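Side-chain contact in uncharacterized protein (Escherichia coli O157:H7, PDB 4ZV9), which is of unknown function but belongs to the dienelactone hydrolase family of the alpha/beta-hydrolase clan and so is probably a hydrolase: residues N55-D60 with F210-T215. Sequence-based numbering, arbitrary orientation.
Sequences NPYIED and FHNDST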
loop_
_atom_site.group_PDB
_atom_site.type_symbol
_atom_site.label_atom_id
_atom_site.label_comp_id
_atom_site.label_asym_id
_atom_site.label_seq_id
_atom_site.Cartn_x
_atom_site.Cartn_y
_atom_site.Cartn_z
ATOM N N ASN A 55 -11.727 -3.373 1.980
ATOM C CA ASN A 55 -13.034 -2.942 1.513
ATOM C C ASN A 55 -13.026 -2.758 -0.013
ATOM O O ASN A 55 -11.978 -2.896 -0.637
ATOM C CB ASN A 55 -13.524 -1.701 2.305
ATOM C CG ASN A 55 -12.734 -0.426 2.015
ATOM O OD1 ASN A 55 -11.839 -0.384 1.183
ATOM N ND2 ASN A 55 -13.081 0.633 2.739
ATOM N N PRO A 56 -14.182 -2.479 -0.622
ATOM C CA PRO A 56 -14.183 -2.380 -2.088
ATOM C C PRO A 56 -13.248 -1.327 -2.716
ATOM O O PRO A 56 -12.810 -1.516 -3.854
ATOM C CB PRO A 56 -15.646 -2.102 -2.416
ATOM C CG PRO A 56 -16.391 -2.779 -1.303
ATOM C CD PRO A 56 -15.548 -2.507 -0.075
ATOM N N TYR A 57 -12.984 -0.231 -2.013
ATOM C CA TYR A 57 -12.064 0.795 -2.513
ATOM C C TYR A 57 -10.672 0.240 -2.693
ATOM O O TYR A 57 -10.078 0.383 -3.758
ATOM C CB TYR A 57 -12.036 1.997 -1.566
ATOM C CG TYR A 57 -10.781 2.856 -1.636
ATOM C CD1 TYR A 57 -10.460 3.583 -2.784
ATOM C CD2 TYR A 57 -9.948 2.979 -0.525
ATOM C CE1 TYR A 57 -9.330 4.403 -2.826
ATOM C CE2 TYR A 57 -8.829 3.781 -0.555
ATOM C CZ TYR A 57 -8.517 4.498 -1.703
ATOM O OH TYR A 57 -7.379 5.299 -1.712
ATOM N N ILE A 58 -10.168 -0.466 -1.688
ATOM C CA ILE A 58 -8.833 -1.055 -1.786
ATOM C C ILE A 58 -8.767 -2.144 -2.861
ATOM O O ILE A 58 -7.765 -2.272 -3.573
ATOM C CB ILE A 58 -8.358 -1.605 -0.429
ATOM C CG1 ILE A 58 -8.261 -0.460 0.579
ATOM C CG2 ILE A 58 -7.018 -2.321 -0.586
ATOM C CD1 ILE A 58 -7.205 0.597 0.237
ATOM N N GLU A 59 -9.818 -2.944 -2.976
ATOM C CA GLU A 59 -9.861 -3.956 -4.036
ATOM C C GLU A 59 -9.790 -3.280 -5.408
ATOM O O GLU A 59 -9.102 -3.757 -6.323
ATOM C CB GLU A 59 -11.104 -4.849 -3.901
ATOM C CG GLU A 59 -11.028 -5.756 -2.682
ATOM C CD GLU A 59 -12.207 -6.726 -2.576
ATOM O OE1 GLU A 59 -13.281 -6.390 -3.084
ATOM O OE2 GLU A 59 -12.050 -7.796 -1.960
ATOM N N ASP A 60 -10.491 -2.159 -5.558
ATOM C CA ASP A 60 -10.424 -1.410 -6.813
ATOM C C ASP A 60 -8.985 -0.915 -7.052
ATOM O O ASP A 60 -8.483 -0.987 -8.167
ATOM C CB ASP A 60 -11.382 -0.232 -6.800
ATOM C CG ASP A 60 -11.573 0.363 -8.180
ATOM O OD1 ASP A 60 -12.004 -0.374 -9.100
ATOM O OD2 ASP A 60 -11.352 1.563 -8.339
ATOM N N PHE A 210 -7.794 11.747 0.677
ATOM C CA PHE A 210 -8.197 12.403 -0.590
ATOM C C PHE A 210 -8.220 11.483 -1.806
ATOM O O PHE A 210 -8.883 11.793 -2.788
ATOM C CB PHE A 210 -7.390 13.689 -0.901
ATOM C CG PHE A 210 -5.940 13.456 -1.212
ATOM C CD1 PHE A 210 -5.539 12.986 -2.459
ATOM C CD2 PHE A 210 -4.964 13.751 -0.276
ATOM C CE1 PHE A 210 -4.197 12.781 -2.750
ATOM C CE2 PHE A 210 -3.619 13.563 -0.567
ATOM C CZ PHE A 210 -3.236 13.072 -1.807
ATOM N N HIS A 211 -7.503 10.369 -1.745
ATOM C CA HIS A 211 -7.528 9.396 -2.832
ATOM C C HIS A 211 -8.727 8.444 -2.722
ATOM O O HIS A 211 -9.076 7.775 -3.704
ATOM C CB HIS A 211 -6.243 8.580 -2.828
ATOM C CG HIS A 211 -6.105 7.674 -4.010
ATOM N ND1 HIS A 211 -6.449 6.340 -3.966
ATOM C CD2 HIS A 211 -5.681 7.916 -5.275
ATOM C CE1 HIS A 211 -6.238 5.798 -5.152
ATOM N NE2 HIS A 211 -5.771 6.732 -5.962
ATOM N N ASN A 212 -9.359 8.380 -1.550
ATOM C CA ASN A 212 -10.474 7.456 -1.344
ATOM C C ASN A 212 -11.773 8.033 -1.904
ATOM O O ASN A 212 -12.470 8.802 -1.252
ATOM C CB ASN A 212 -10.626 7.075 0.126
ATOM C CG ASN A 212 -11.622 5.927 0.337
ATOM O OD1 ASN A 212 -12.491 5.671 -0.508
ATOM N ND2 ASN A 212 -11.484 5.211 1.475
ATOM N N ASP A 213 -12.114 7.573 -3.101
ATOM C CA ASP A 213 -13.301 8.025 -3.811
ATOM C C ASP A 213 -14.635 7.530 -3.218
ATOM O O ASP A 213 -15.693 7.938 -3.685
ATOM C CB ASP A 213 -13.173 7.671 -5.292
ATOM C CG ASP A 213 -12.791 6.230 -5.499
ATOM O OD1 ASP A 213 -13.684 5.375 -5.362
ATOM O OD2 ASP A 213 -11.593 5.961 -5.757
ATOM N N SER A 214 -14.592 6.708 -2.170
ATOM C CA SER A 214 -15.822 6.282 -1.494
ATOM C C SER A 214 -16.144 7.167 -0.274
ATOM O O SER A 214 -17.137 6.919 0.425
ATOM C CB SER A 214 -15.720 4.820 -1.062
ATOM O OG SER A 214 -14.793 4.641 0.018
ATOM N N THR A 215 -15.356 8.212 -0.040
ATOM C CA THR A 215 -15.570 9.097 1.126
ATOM C C THR A 215 -15.703 10.556 0.700
ATOM O O THR A 215 -15.252 10.934 -0.379
ATOM C CB THR A 215 -14.394 9.059 2.120
ATOM O OG1 THR A 215 -13.265 9.755 1.558
ATOM C CG2 THR A 215 -13.993 7.634 2.444
HETATM O O HOH W 1 -13.827 3.708 2.452
#
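His-211 and Tyr-57 open the contact, and it illustrates how one aromatic side chain can engage successive residues of a loop, by its hydroxyl and by its face. ND1 of His-211 meets Tyr-57 OH in a hydrogen bond of 2.7 Å. The bond lies in the planes of both rings, which touch rim to rim with their planes 53° apart. NE2 of the same imidazole is bonded to Asn-2 OD1, so both ring nitrogens are tied and the rotation of the ring is fixed.

Asn-212 follows, laying its amide on the Tyr-57 ring with only 12° between the planes. Its CG stands 3.5 Å above the ring, displaced toward the rim, while CA makes a CH-pi contact with the same ring, 3.9 Å from the centroid. With CG anti to the backbone N (chi1 -170°), the amide extends back over the tyrosine. Asp-213 meets the ring more loosely; its OD2 forms a salt bridge with Arg-64, which also pairs with Asp-60 and probably eases the repulsion between the two acids.

Ser-214 locks the amide in place: its N and its OG (2.6 Å) both reach Asn-212 OD1 from one face of the carboxamide. A water accepts a hydrogen bond from Asn-212 ND2, donates one to Ser-214 OG and accepts weakly from ND2 of Asn-55, the helix N-cap. Thr-215 completes the type I turn, its N and OG1 both donating to Asn-212 O. The result is an Asx turn whose carboxamide stacks on a tyrosine, joining the loop before helix 220-237 to the first turn of helix 56-67 in an alpha/beta-hydrolase fold.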